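Local coordinates for protein choline kinase (Cryptosporidium parvum, PDB 3MES) that probably phosphorylates choline, and perhaps ethanolamine, using ATP and magnesium, at residues I53-C58 with I68-I73; I133-N138 with H179-K184; Q163-C168 with R330-S335; D233-L238 with T364-I369. All coordinates share one frame; numbering follows the deposited sequence.

Overall arrangement
Interaction 1 lies at the outer end of the N-terminal lobe, its centre about 34 Å from the centre of the chain, where helix 51-61 packs over inner strands of the five-stranded antiparallel sheet, beside the turn that enters strand 73-78. The centres of interactions 1 and 2 are about 32 Å apart. Interaction 2 brings the loop before sheet strand 139-143 against the end of helix 165-179. That same helix begins in interaction 3, against helix 327-342; the centres of interactions 2 and 3 are about 22 Å apart. Interaction 4 joins two more helices of the C-terminal lobe, and the centres of interactions 3 and 4 are about 25 Å apart. Along the chain interaction 1 closes first; interaction 3 alternates with both 2 and 4, tying distant parts of the helical lobe together. Interactions 2 and 3 also touch the second subunit.

Interaction 1 (I53-C58 with I68-I73); sequences IIIGIC and INESYI
Ile55 meets Glu70 and Ile73 where helix 51-61 lies against the turn that leads into edge strand 73-78 of the N-terminal-lobe antiparallel sheet, in a kinase-like fold. Along the helix, Ile54 comes first and faces the sheet itself, packing on Phe87 and Phe107. Next, Ile55 turns toward the 68-73 turn, and its gamma methyl CG2 does all the touching: chi1 of -61° sets CG1 beside the backbone N and puts CG2 anti to it, projecting toward the turn. Ile55 CG2 lies 3.7 Å from Ile73 CD1, the two isoleucines sliding past each other in opposite directions. Beta-branched isoleucine, stiff and wholly apolar, suits both of these buried places. The same methyl of Ile55 lies 4.1 Å from Glu70 CB, so glutamate offers its aliphatic stem here, crossing Ile55 at about a right angle, while the bend at chi2 carries its carboxylate away from the contact. One turn later, Cys58 is buried against Phe107 and Trp65. What shapes the facing turn is an Asx turn at Asn69, followed by a short 3-10 stretch. Asn69 OD1 receives two donors from Ser71: the backbone N, 3.1 Å away and well above the carbonyl plane, and the hydroxyl OG, 2.7 Å away in that plane on a lone pair.

Interaction 2 (I133-N138 with H179-K184); sequences INIAPN and HIINSK
Ile181 CG2 is the methyl on which both partners converge. Ile135 CD1 lies 4.0 Å from Ile181 CG2 and Ile133 CD1 4.1 Å, so two delta methyls from one loop meet a single gamma methyl of the other segment. Both pairs of side chains cross at a slant, and the contact is small, burying 92 Å² in all. Isoleucine serves well at these points because its long branch spans the distance between backbones whose nearest CA atoms, those of Ile133 and Ile181, are 9.4 Å apart. In Ile133, chi1 of 63° sets CG1 between the backbone N and the carbonyl carbon, and the extended branch beyond carries CD1 to Ile181. The loop gets its shape from a Schellman motif that ends helix 120-132: Asn134, at positive phi, is the C-prime residue, and Ile135 N bonds to Leu130 O. Asparagine tolerates that left-handed conformation well. Leu130 also packs on Ile181, which touches Phe264 of strand 262-265 as well. On the other segment, Ile180 O receives Ser183 N, Ser183 OG and Lys184 N, drawing the chain into a tight turn after helix 165-179. Further along the first loop, Pro137 touches the bound ADP, and Asn138 N bonds to Glu150 OE1.

Interaction 3 (Q163-C168 with R330-S335); sequences QLTHIC and RKLFIS
Cys168 brings its sulfur to the rim of the Phe333 ring, lying in the ring plane rather than over a face. Cys168 SG is 3.6 Å from Phe333 CD1 and 5.0 Å from the ring centroid, in a direction 84° off the ring normal: a Cys sulfur-aromatic contact made at the edge. The geometry would let the polarisable sulfur meet the slightly positive ring hydrogens. Both groups extend opposite their own backbone N, Cys168 with chi1 177° and Phe333 with chi1 -180°, which directs them into the seam between the helices. The ring is met a second time by backbone, since Cys168 O lies 3.6 Å from Phe333 CD1 and approaches the ring obliquely. Small cysteine suits a place where the backbones come close, with the CA atoms of Cys168 and Phe333 6.4 Å apart. Here the first turn of helix 165-179 packs on helix 327-342, within the helical C-terminal lobe of the kinase-like fold. Phe333 continues along helix 165-179 to Val171, Ala172 and Met175, and stacks edge-to-face with Phe302. Nearer the start of that helix, Thr165 lies slantwise to Leu332, and the methyl CG2 of Thr165 rests 3.7 Å from Leu332 CD1. Threonine works on two fronts: its methyl serves this apolar pair, while OG1 bonds to Val346 O of the second subunit. Leu332 in turn packs on Leu332 of the second subunit.

Interaction 4 (D233-L238 with T364-I369); sequences DQLEEL and TLISHI
Leu235 reaches from helix 235-239 to Ile366 and Ile369 of helix 364-376. From CB the chain leaves opposite the backbone N, with chi1 at -155°, which delivers the fork of the side chain to the neighbouring helix. The branch point comes first: Leu235 CG lies 4.0 Å from Ile366 CD1, the two side chains passing each other at a slant. Beyond it, Leu235 CD2 is 4.1 Å from Ile366 CD1 and 3.7 Å from Ile369 CD1, which it meets tip to tip. A forked leucine thus engages two isoleucines about one helical turn apart: Ile369 points at Leu235 with its long branch extended, whereas Ile366 brings CD1 over by a bend at chi2 (-67°). Ile202 of helix 198-214 touches both Leu235 and Ile369, extending this apolar cluster. One turn on, Leu238 crosses Leu365 at about a right angle, with Leu238 CD1 3.7 Å from Leu365 CD1; Leu415 packs on both. Polar residues turn elsewhere: Glu237 forms a salt bridge with Lys244, and Ser367 OG bonds to Asn300 and Arg398. The side chain of Ile369 is about 12 Å from the bound decamethonium ion. This is apolar helix-helix packing between helices 235-239 and 364-376, part of the hydrophobic core of the mainly helical C-terminal lobe of this kinase family.

Interaction 1 (I53-C58 with I68-I73)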
loop_
_atom_site.group_PDB
_atom_site.type_symbol
_atom_site.label_atom_id
_atom_site.label_comp_id
_atom_site.label_asym_id
_atom_site.label_seq_id
_atom_site.Cartn_x
_atom_site.Cartn_y
_atom_site.Cartn_z
ATOM N N ILE B 53 23.327 -18.775 -25.219
ATOM C CA ILE B 53 24.243 -17.742 -24.749
ATOM C C ILE B 53 23.652 -16.970 -23.576
ATOM O O ILE B 53 24.377 -16.517 -22.690
ATOM C CB ILE B 53 24.608 -16.758 -25.877
ATOM C CG1 ILE B 53 25.624 -17.394 -26.829
ATOM C CG2 ILE B 53 25.161 -15.465 -25.299
ATOM C CD1 ILE B 53 25.976 -16.524 -28.019
ATOM N N ILE B 54 22.332 -16.820 -23.579
ATOM C CA ILE B 54 21.638 -16.164 -22.482
ATOM C C ILE B 54 21.602 -17.089 -21.272
ATOM O O ILE B 54 21.748 -16.646 -20.132
ATOM C CB ILE B 54 20.201 -15.779 -22.881
ATOM C CG1 ILE B 54 20.224 -14.739 -24.003
ATOM C CG2 ILE B 54 19.441 -15.253 -21.677
ATOM C CD1 ILE B 54 18.864 -14.432 -24.584
ATOM N N ILE B 55 21.416 -18.378 -21.535
ATOM C CA ILE B 55 21.368 -19.385 -20.482
ATOM C C ILE B 55 22.736 -19.592 -19.832
ATOM O O ILE B 55 22.838 -19.767 -18.617
ATOM C CB ILE B 55 20.820 -20.722 -21.017
ATOM C CG1 ILE B 55 19.396 -20.529 -21.544
ATOM C CG2 ILE B 55 20.857 -21.791 -19.933
ATOM C CD1 ILE B 55 18.699 -21.814 -21.925
ATOM N N GLY B 56 23.789 -19.561 -20.642
ATOM C CA GLY B 56 25.145 -19.642 -20.114
ATOM C C GLY B 56 25.454 -18.448 -19.228
ATOM O O GLY B 56 26.022 -18.593 -18.147
ATOM N N ILE B 57 25.072 -17.264 -19.692
ATOM C CA ILE B 57 25.286 -16.035 -18.938
ATOM C C ILE B 57 24.513 -16.039 -17.622
ATOM O O ILE B 57 24.985 -15.511 -16.615
ATOM C CB ILE B 57 24.891 -14.797 -19.767
ATOM C CG1 ILE B 57 25.905 -14.572 -20.892
ATOM C CG2 ILE B 57 24.785 -13.561 -18.877
ATOM C CD1 ILE B 57 25.530 -13.462 -21.853
ATOM N N CYS B 58 23.329 -16.646 -17.633
ATOM C CA CYS B 58 22.477 -16.697 -16.447
ATOM C C CYS B 58 22.997 -17.662 -15.381
ATOM O O CYS B 58 23.081 -17.306 -14.205
ATOM C CB CYS B 58 21.036 -17.055 -16.827
ATOM S SG CYS B 58 20.116 -15.727 -17.657
ATOM N N ILE B 68 22.099 -25.761 -12.240
ATOM C CA ILE B 68 20.817 -26.090 -12.854
ATOM C C ILE B 68 20.974 -26.483 -14.321
ATOM O O ILE B 68 21.593 -25.759 -15.104
ATOM C CB ILE B 68 19.823 -24.919 -12.746
ATOM C CG1 ILE B 68 19.551 -24.582 -11.278
ATOM C CG2 ILE B 68 18.532 -25.250 -13.475
ATOM C CD1 ILE B 68 18.605 -23.409 -11.078
ATOM N N ASN B 69 20.410 -27.630 -14.689
ATOM C CA ASN B 69 20.468 -28.103 -16.068
ATOM C C ASN B 69 19.645 -27.222 -17.002
ATOM O O ASN B 69 18.526 -26.820 -16.673
ATOM C CB ASN B 69 19.995 -29.555 -16.162
ATOM C CG ASN B 69 20.173 -30.136 -17.554
ATOM O OD1 ASN B 69 19.201 -30.339 -18.283
ATOM N ND2 ASN B 69 21.419 -30.394 -17.934
ATOM N N GLU B 70 20.203 -26.928 -18.171
ATOM C CA GLU B 70 19.565 -26.016 -19.112
ATOM C C GLU B 70 18.152 -26.467 -19.485
ATOM O O GLU B 70 17.310 -25.650 -19.863
ATOM C CB GLU B 70 20.421 -25.862 -20.371
ATOM C CG GLU B 70 21.921 -25.849 -20.112
ATOM C CD GLU B 70 22.474 -27.235 -19.820
ATOM O OE1 GLU B 70 23.349 -27.704 -20.580
ATOM O OE2 GLU B 70 22.027 -27.862 -18.837
ATOM N N SER B 71 17.892 -27.765 -19.374
ATOM C CA SER B 71 16.590 -28.310 -19.747
ATOM C C SER B 71 15.472 -27.783 -18.848
ATOM O O SER B 71 14.294 -27.883 -19.191
ATOM C CB SER B 71 16.611 -29.839 -19.719
ATOM O OG SER B 71 16.460 -30.330 -18.401
ATOM N N TYR B 72 15.846 -27.223 -17.701
ATOM C CA TYR B 72 14.869 -26.694 -16.752
ATOM C C TYR B 72 14.780 -25.174 -16.836
ATOM O O TYR B 72 14.116 -24.533 -16.021
ATOM C CB TYR B 72 15.216 -27.122 -15.325
ATOM C CG TYR B 72 15.288 -28.619 -15.145
ATOM C CD1 TYR B 72 14.133 -29.390 -15.123
ATOM C CD2 TYR B 72 16.509 -29.264 -14.997
ATOM C CE1 TYR B 72 14.192 -30.760 -14.963
ATOM C CE2 TYR B 72 16.578 -30.634 -14.835
ATOM C CZ TYR B 72 15.416 -31.377 -14.818
ATOM O OH TYR B 72 15.476 -32.743 -14.658
ATOM N N ILE B 73 15.454 -24.604 -17.827
ATOM C CA ILE B 73 15.446 -23.163 -18.029
ATOM C C ILE B 73 14.746 -22.807 -19.334
ATOM O O ILE B 73 15.035 -23.388 -20.381
ATOM C CB ILE B 73 16.874 -22.596 -18.062
ATOM C CG1 ILE B 73 17.652 -23.040 -16.822
ATOM C CG2 ILE B 73 16.841 -21.078 -18.172
ATOM C CD1 ILE B 73 19.109 -22.631 -16.834
#

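Interaction 2 (I133-N138 with H179-K184)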
loop_
_atom_site.group_PDB
_atom_site.type_symbol
_atom_site.label_atom_id
_atom_site.label_comp_id
_atom_site.label_asym_id
_atom_site.label_seq_id
_atom_site.Cartn_x
_atom_site.Cartn_y
_atom_site.Cartn_z
ATOM N N ILE B 133 19.133 1.451 -3.951
ATOM C CA ILE B 133 18.332 1.807 -2.780
ATOM C C ILE B 133 17.000 1.068 -2.798
ATOM O O ILE B 133 16.065 1.430 -2.084
ATOM C CB ILE B 133 18.100 3.329 -2.649
ATOM C CG1 ILE B 133 17.303 3.863 -3.840
ATOM C CG2 ILE B 133 19.427 4.058 -2.506
ATOM C CD1 ILE B 133 17.029 5.345 -3.760
ATOM N N ASN B 134 16.922 0.041 -3.638
ATOM C CA ASN B 134 15.825 -0.922 -3.593
ATOM C C ASN B 134 14.459 -0.416 -4.048
ATOM O O ASN B 134 13.435 -1.008 -3.712
ATOM C CB ASN B 134 15.726 -1.532 -2.196
ATOM C CG ASN B 134 16.954 -2.340 -1.837
ATOM O OD1 ASN B 134 17.418 -2.320 -0.696
ATOM N ND2 ASN B 134 17.499 -3.048 -2.819
ATOM N N ILE B 135 14.443 0.667 -4.815
ATOM C CA ILE B 135 13.197 1.136 -5.409
ATOM C C ILE B 135 12.953 0.447 -6.750
ATOM O O ILE B 135 11.918 -0.186 -6.952
ATOM C CB ILE B 135 13.183 2.662 -5.589
ATOM C CG1 ILE B 135 13.019 3.346 -4.227
ATOM C CG2 ILE B 135 12.059 3.066 -6.531
ATOM C CD1 ILE B 135 13.076 4.856 -4.287
ATOM N N ALA B 136 13.917 0.567 -7.659
ATOM C CA ALA B 136 13.846 -0.116 -8.946
ATOM C C ALA B 136 14.177 -1.601 -8.781
ATOM O O ALA B 136 14.736 -2.006 -7.763
ATOM C CB ALA B 136 14.793 0.531 -9.941
ATOM N N PRO B 137 13.824 -2.420 -9.785
ATOM C CA PRO B 137 14.109 -3.850 -9.719
ATOM C C PRO B 137 15.587 -4.099 -9.445
ATOM O O PRO B 137 16.442 -3.402 -9.989
ATOM C CB PRO B 137 13.735 -4.348 -11.117
ATOM C CG PRO B 137 12.726 -3.366 -11.609
ATOM C CD PRO B 137 13.136 -2.043 -11.032
ATOM N N ASN B 138 15.880 -5.079 -8.601
ATOM C CA ASN B 138 17.258 -5.392 -8.243
ATOM C C ASN B 138 18.102 -5.823 -9.442
ATOM O O ASN B 138 17.632 -6.557 -10.309
ATOM C CB ASN B 138 17.295 -6.476 -7.164
ATOM C CG ASN B 138 18.664 -6.621 -6.532
ATOM O OD1 ASN B 138 19.101 -7.729 -6.212
ATOM N ND2 ASN B 138 19.351 -5.499 -6.349
ATOM N N HIS B 179 9.852 10.403 -4.324
ATOM C CA HIS B 179 10.061 11.837 -4.464
ATOM C C HIS B 179 11.041 12.421 -3.447
ATOM O O HIS B 179 11.773 13.358 -3.759
ATOM C CB HIS B 179 8.720 12.567 -4.386
ATOM C CG HIS B 179 7.994 12.632 -5.693
ATOM N ND1 HIS B 179 7.086 13.625 -5.992
ATOM C CD2 HIS B 179 8.062 11.843 -6.791
ATOM C CE1 HIS B 179 6.615 13.436 -7.212
ATOM N NE2 HIS B 179 7.192 12.360 -7.719
ATOM N N ILE B 180 11.060 11.868 -2.239
ATOM C CA ILE B 180 11.843 12.451 -1.147
ATOM C C ILE B 180 13.330 12.076 -1.145
ATOM O O ILE B 180 14.115 12.656 -0.398
ATOM C CB ILE B 180 11.231 12.113 0.236
ATOM C CG1 ILE B 180 11.004 10.606 0.374
ATOM C CG2 ILE B 180 9.932 12.861 0.449
ATOM C CD1 ILE B 180 12.248 9.834 0.737
ATOM N N ILE B 181 13.719 11.120 -1.983
ATOM C CA ILE B 181 15.095 10.618 -1.965
ATOM C C ILE B 181 16.152 11.706 -2.167
ATOM O O ILE B 181 17.255 11.607 -1.630
ATOM C CB ILE B 181 15.320 9.493 -3.001
ATOM C CG1 ILE B 181 15.119 10.025 -4.423
ATOM C CG2 ILE B 181 14.407 8.309 -2.712
ATOM C CD1 ILE B 181 15.181 8.954 -5.493
ATOM N N ASN B 182 15.817 12.740 -2.935
ATOM C CA ASN B 182 16.783 13.795 -3.233
ATOM C C ASN B 182 16.958 14.790 -2.088
ATOM O O ASN B 182 17.776 15.705 -2.174
ATOM C CB ASN B 182 16.416 14.537 -4.523
ATOM C CG ASN B 182 15.169 15.390 -4.374
ATOM O OD1 ASN B 182 15.167 16.575 -4.710
ATOM N ND2 ASN B 182 14.102 14.789 -3.863
ATOM N N SER B 183 16.195 14.615 -1.015
ATOM C CA SER B 183 16.308 15.520 0.127
ATOM C C SER B 183 16.453 14.772 1.444
ATOM O O SER B 183 16.873 15.346 2.443
ATOM C CB SER B 183 15.112 16.476 0.191
ATOM O OG SER B 183 13.924 15.789 0.540
ATOM N N LYS B 184 16.112 13.488 1.444
ATOM C CA LYS B 184 16.185 12.694 2.665
ATOM C C LYS B 184 17.137 11.507 2.548
ATOM O O LYS B 184 16.992 10.516 3.264
ATOM C CB LYS B 184 14.791 12.217 3.078
ATOM C CG LYS B 184 13.841 13.347 3.441
ATOM C CD LYS B 184 12.500 12.812 3.906
ATOM C CE LYS B 184 11.605 13.933 4.413
ATOM N NZ LYS B 184 10.259 13.427 4.805
#

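Interaction 3 (Q163-C168 with R330-S335)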
loop_
_atom_site.group_PDB
_atom_site.type_symbol
_atom_site.label_atom_id
_atom_site.label_comp_id
_atom_site.label_asym_id
_atom_site.label_seq_id
_atom_site.Cartn_x
_atom_site.Cartn_y
_atom_site.Cartn_z
ATOM N N GLN B 163 -9.118 4.333 -11.138
ATOM C CA GLN B 163 -10.259 5.024 -10.537
ATOM C C GLN B 163 -10.541 4.507 -9.131
ATOM O O GLN B 163 -11.177 5.186 -8.327
ATOM C CB GLN B 163 -11.513 4.873 -11.407
ATOM C CG GLN B 163 -11.399 5.460 -12.809
ATOM C CD GLN B 163 -11.535 6.976 -12.836
ATOM O OE1 GLN B 163 -11.793 7.609 -11.813
ATOM N NE2 GLN B 163 -11.363 7.563 -14.015
ATOM N N LEU B 164 -10.063 3.300 -8.838
ATOM C CA LEU B 164 -10.328 2.669 -7.547
ATOM C C LEU B 164 -9.501 3.310 -6.440
ATOM O O LEU B 164 -8.277 3.391 -6.538
ATOM C CB LEU B 164 -10.067 1.165 -7.618
ATOM C CG LEU B 164 -10.835 0.445 -8.730
ATOM C CD1 LEU B 164 -10.484 -1.042 -8.763
ATOM C CD2 LEU B 164 -12.339 0.656 -8.567
ATOM N N THR B 165 -10.179 3.752 -5.385
ATOM C CA THR B 165 -9.552 4.572 -4.349
ATOM C C THR B 165 -8.388 3.888 -3.635
ATOM O O THR B 165 -7.376 4.524 -3.347
ATOM C CB THR B 165 -10.582 5.044 -3.298
ATOM O OG1 THR B 165 -11.795 5.430 -3.954
ATOM C CG2 THR B 165 -10.033 6.227 -2.502
ATOM N N HIS B 166 -8.530 2.601 -3.338
ATOM C CA HIS B 166 -7.463 1.881 -2.644
ATOM C C HIS B 166 -6.223 1.764 -3.525
ATOM O O HIS B 166 -5.102 1.793 -3.035
ATOM C CB HIS B 166 -7.932 0.500 -2.184
ATOM C CG HIS B 166 -8.183 -0.458 -3.306
ATOM N ND1 HIS B 166 -9.347 -0.452 -4.043
ATOM C CD2 HIS B 166 -7.420 -1.455 -3.815
ATOM C CE1 HIS B 166 -9.290 -1.402 -4.960
ATOM N NE2 HIS B 166 -8.130 -2.025 -4.843
ATOM N N ILE B 167 -6.433 1.642 -4.830
ATOM C CA ILE B 167 -5.323 1.587 -5.774
ATOM C C ILE B 167 -4.693 2.964 -5.937
ATOM O O ILE B 167 -3.472 3.095 -5.991
ATOM C CB ILE B 167 -5.775 1.078 -7.156
ATOM C CG1 ILE B 167 -6.054 -0.424 -7.108
ATOM C CG2 ILE B 167 -4.713 1.377 -8.208
ATOM C CD1 ILE B 167 -6.562 -0.985 -8.420
ATOM N N CYS B 168 -5.536 3.989 -6.014
ATOM C CA CYS B 168 -5.065 5.358 -6.174
ATOM C C CYS B 168 -4.102 5.763 -5.063
ATOM O O CYS B 168 -3.007 6.265 -5.327
ATOM C CB CYS B 168 -6.246 6.330 -6.207
ATOM S SG CYS B 168 -5.761 8.062 -6.322
ATOM N N ARG B 330 -8.581 13.176 -6.454
ATOM C CA ARG B 330 -7.312 13.884 -6.516
ATOM C C ARG B 330 -6.855 14.315 -5.121
ATOM O O ARG B 330 -5.694 14.122 -4.751
ATOM C CB ARG B 330 -7.420 15.090 -7.460
ATOM C CG ARG B 330 -7.398 14.728 -8.945
ATOM C CD ARG B 330 -8.243 15.697 -9.777
ATOM N NE ARG B 330 -7.964 17.089 -9.436
ATOM C CZ ARG B 330 -8.764 18.111 -9.722
ATOM N NH1 ARG B 330 -8.415 19.338 -9.365
ATOM N NH2 ARG B 330 -9.910 17.911 -10.358
ATOM N N LYS B 331 -7.775 14.885 -4.345
ATOM C CA LYS B 331 -7.464 15.351 -2.991
ATOM C C LYS B 331 -7.069 14.223 -2.042
ATOM O O LYS B 331 -6.232 14.409 -1.161
ATOM C CB LYS B 331 -8.642 16.128 -2.404
ATOM C CG LYS B 331 -8.951 17.405 -3.146
ATOM C CD LYS B 331 -9.785 18.346 -2.296
ATOM C CE LYS B 331 -10.020 19.660 -3.024
ATOM N NZ LYS B 331 -10.653 20.685 -2.146
ATOM N N LEU B 332 -7.685 13.058 -2.209
ATOM C CA LEU B 332 -7.293 11.889 -1.433
ATOM C C LEU B 332 -5.864 11.497 -1.792
ATOM O O LEU B 332 -5.043 11.220 -0.917
ATOM C CB LEU B 332 -8.249 10.725 -1.688
ATOM C CG LEU B 332 -9.684 10.957 -1.213
ATOM C CD1 LEU B 332 -10.583 9.793 -1.611
ATOM C CD2 LEU B 332 -9.717 11.180 0.294
ATOM N N PHE B 333 -5.567 11.487 -3.084
ATOM C CA PHE B 333 -4.225 11.166 -3.547
ATOM C C PHE B 333 -3.217 12.099 -2.894
ATOM O O PHE B 333 -2.227 11.658 -2.305
ATOM C CB PHE B 333 -4.140 11.294 -5.067
ATOM C CG PHE B 333 -2.783 10.975 -5.629
ATOM C CD1 PHE B 333 -2.525 9.736 -6.190
ATOM C CD2 PHE B 333 -1.765 11.914 -5.596
ATOM C CE1 PHE B 333 -1.279 9.440 -6.711
ATOM C CE2 PHE B 333 -0.517 11.624 -6.113
ATOM C CZ PHE B 333 -0.274 10.387 -6.673
ATOM N N ILE B 334 -3.490 13.395 -2.986
ATOM C CA ILE B 334 -2.550 14.406 -2.528
ATOM C C ILE B 334 -2.393 14.418 -1.013
ATOM O O ILE B 334 -1.324 14.747 -0.498
ATOM C CB ILE B 334 -2.942 15.802 -3.048
ATOM C CG1 ILE B 334 -2.729 15.861 -4.564
ATOM C CG2 ILE B 334 -2.131 16.882 -2.344
ATOM C CD1 ILE B 334 -3.321 17.092 -5.216
ATOM N N SER B 335 -3.455 14.055 -0.301
ATOM C CA SER B 335 -3.397 13.955 1.152
ATOM C C SER B 335 -2.470 12.822 1.576
ATOM O O SER B 335 -1.680 12.967 2.511
ATOM C CB SER B 335 -4.792 13.727 1.734
ATOM O OG SER B 335 -5.646 14.810 1.424
#

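Interaction 4 (D233-L238 with T364-I369)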
loop_
_atom_site.group_PDB
_atom_site.type_symbol
_atom_site.label_atom_id
_atom_site.label_comp_id
_atom_site.label_asym_id
_atom_site.label_seq_id
_atom_site.Cartn_x
_atom_site.Cartn_y
_atom_site.Cartn_z
ATOM N N ASP B 233 5.959 28.873 -26.210
ATOM C CA ASP B 233 6.665 30.113 -25.897
ATOM C C ASP B 233 6.183 30.729 -24.584
ATOM O O ASP B 233 6.940 31.416 -23.899
ATOM C CB ASP B 233 6.510 31.123 -27.037
ATOM C CG ASP B 233 7.246 30.702 -28.296
ATOM O OD1 ASP B 233 8.361 30.147 -28.181
ATOM O OD2 ASP B 233 6.709 30.931 -29.402
ATOM N N GLN B 234 4.921 30.481 -24.241
ATOM C CA GLN B 234 4.327 31.038 -23.025
ATOM C C GLN B 234 4.370 30.044 -21.873
ATOM O O GLN B 234 3.994 30.370 -20.748
ATOM C CB GLN B 234 2.868 31.422 -23.275
ATOM C CG GLN B 234 2.643 32.396 -24.416
ATOM C CD GLN B 234 1.170 32.542 -24.766
ATOM O OE1 GLN B 234 0.713 33.622 -25.143
ATOM N NE2 GLN B 234 0.419 31.449 -24.637
ATOM N N LEU B 235 4.830 28.831 -22.162
ATOM C CA LEU B 235 4.704 27.714 -21.231
ATOM C C LEU B 235 5.344 27.963 -19.868
ATOM O O LEU B 235 4.796 27.568 -18.840
ATOM C CB LEU B 235 5.259 26.434 -21.863
ATOM C CG LEU B 235 4.694 25.127 -21.309
ATOM C CD1 LEU B 235 3.195 25.245 -21.091
ATOM C CD2 LEU B 235 5.016 23.971 -22.241
ATOM N N GLU B 236 6.501 28.617 -19.861
ATOM C CA GLU B 236 7.198 28.915 -18.613
ATOM C C GLU B 236 6.441 29.940 -17.766
ATOM O O GLU B 236 6.198 29.716 -16.580
ATOM C CB GLU B 236 8.634 29.377 -18.884
ATOM C CG GLU B 236 9.534 28.277 -19.436
ATOM C CD GLU B 236 11.001 28.681 -19.511
ATOM O OE1 GLU B 236 11.390 29.671 -18.854
ATOM O OE2 GLU B 236 11.768 27.999 -20.226
ATOM N N GLU B 237 6.064 31.058 -18.374
ATOM C CA GLU B 237 5.281 32.071 -17.673
ATOM C C GLU B 237 4.031 31.447 -17.059
ATOM O O GLU B 237 3.626 31.802 -15.953
ATOM C CB GLU B 237 4.886 33.210 -18.619
ATOM C CG GLU B 237 6.045 34.086 -19.074
ATOM C CD GLU B 237 6.988 33.368 -20.023
ATOM O OE1 GLU B 237 6.788 32.157 -20.262
ATOM O OE2 GLU B 237 7.931 34.015 -20.531
ATOM N N LEU B 238 3.430 30.511 -17.786
ATOM C CA LEU B 238 2.204 29.859 -17.341
ATOM C C LEU B 238 2.415 29.015 -16.083
ATOM O O LEU B 238 1.634 29.098 -15.134
ATOM C CB LEU B 238 1.622 29.001 -18.465
ATOM C CG LEU B 238 0.328 28.249 -18.159
ATOM C CD1 LEU B 238 -0.329 27.774 -19.445
ATOM C CD2 LEU B 238 0.593 27.082 -17.219
ATOM N N THR B 364 -0.813 19.744 -15.650
ATOM C CA THR B 364 -1.455 18.799 -16.561
ATOM C C THR B 364 -1.124 19.142 -18.010
ATOM O O THR B 364 -1.058 18.259 -18.871
ATOM C CB THR B 364 -2.993 18.771 -16.389
ATOM O OG1 THR B 364 -3.532 20.079 -16.616
ATOM C CG2 THR B 364 -3.373 18.303 -14.994
ATOM N N LEU B 365 -0.923 20.430 -18.273
ATOM C CA LEU B 365 -0.605 20.892 -19.615
ATOM C C LEU B 365 0.807 20.465 -20.003
ATOM O O LEU B 365 1.080 20.170 -21.167
ATOM C CB LEU B 365 -0.753 22.413 -19.711
ATOM C CG LEU B 365 -2.091 23.016 -19.261
ATOM C CD1 LEU B 365 -2.037 24.531 -19.316
ATOM C CD2 LEU B 365 -3.252 22.491 -20.099
ATOM N N ILE B 366 1.702 20.431 -19.022
ATOM C CA ILE B 366 3.068 19.984 -19.264
ATOM C C ILE B 366 3.066 18.555 -19.804
ATOM O O ILE B 366 3.842 18.218 -20.696
ATOM C CB ILE B 366 3.926 20.057 -17.986
ATOM C CG1 ILE B 366 4.012 21.500 -17.486
ATOM C CG2 ILE B 366 5.321 19.507 -18.245
ATOM C CD1 ILE B 366 4.784 22.428 -18.401
ATOM N N SER B 367 2.173 17.731 -19.265
ATOM C CA SER B 367 2.061 16.328 -19.656
ATOM C C SER B 367 1.557 16.161 -21.089
ATOM O O SER B 367 2.138 15.408 -21.874
ATOM C CB SER B 367 1.144 15.582 -18.684
ATOM O OG SER B 367 0.955 14.235 -19.084
ATOM N N HIS B 368 0.479 16.866 -21.427
ATOM C CA HIS B 368 -0.104 16.783 -22.767
ATOM C C HIS B 368 0.864 17.254 -23.847
ATOM O O HIS B 368 0.898 16.700 -24.945
ATOM C CB HIS B 368 -1.396 17.599 -22.856
ATOM C CG HIS B 368 -2.534 17.022 -22.074
ATOM N ND1 HIS B 368 -2.921 15.703 -22.183
ATOM C CD2 HIS B 368 -3.385 17.591 -21.189
ATOM C CE1 HIS B 368 -3.953 15.483 -21.389
ATOM N NE2 HIS B 368 -4.254 16.612 -20.775
ATOM N N ILE B 369 1.636 18.289 -23.545
ATOM C CA ILE B 369 2.579 18.825 -24.517
ATOM C C ILE B 369 3.810 17.936 -24.644
ATOM O O ILE B 369 4.277 17.660 -25.746
ATOM C CB ILE B 369 3.006 20.260 -24.162
ATOM C CG1 ILE B 369 1.974 21.260 -24.694
ATOM C CG2 ILE B 369 4.380 20.565 -24.740
ATOM C CD1 ILE B 369 2.331 22.708 -24.433
#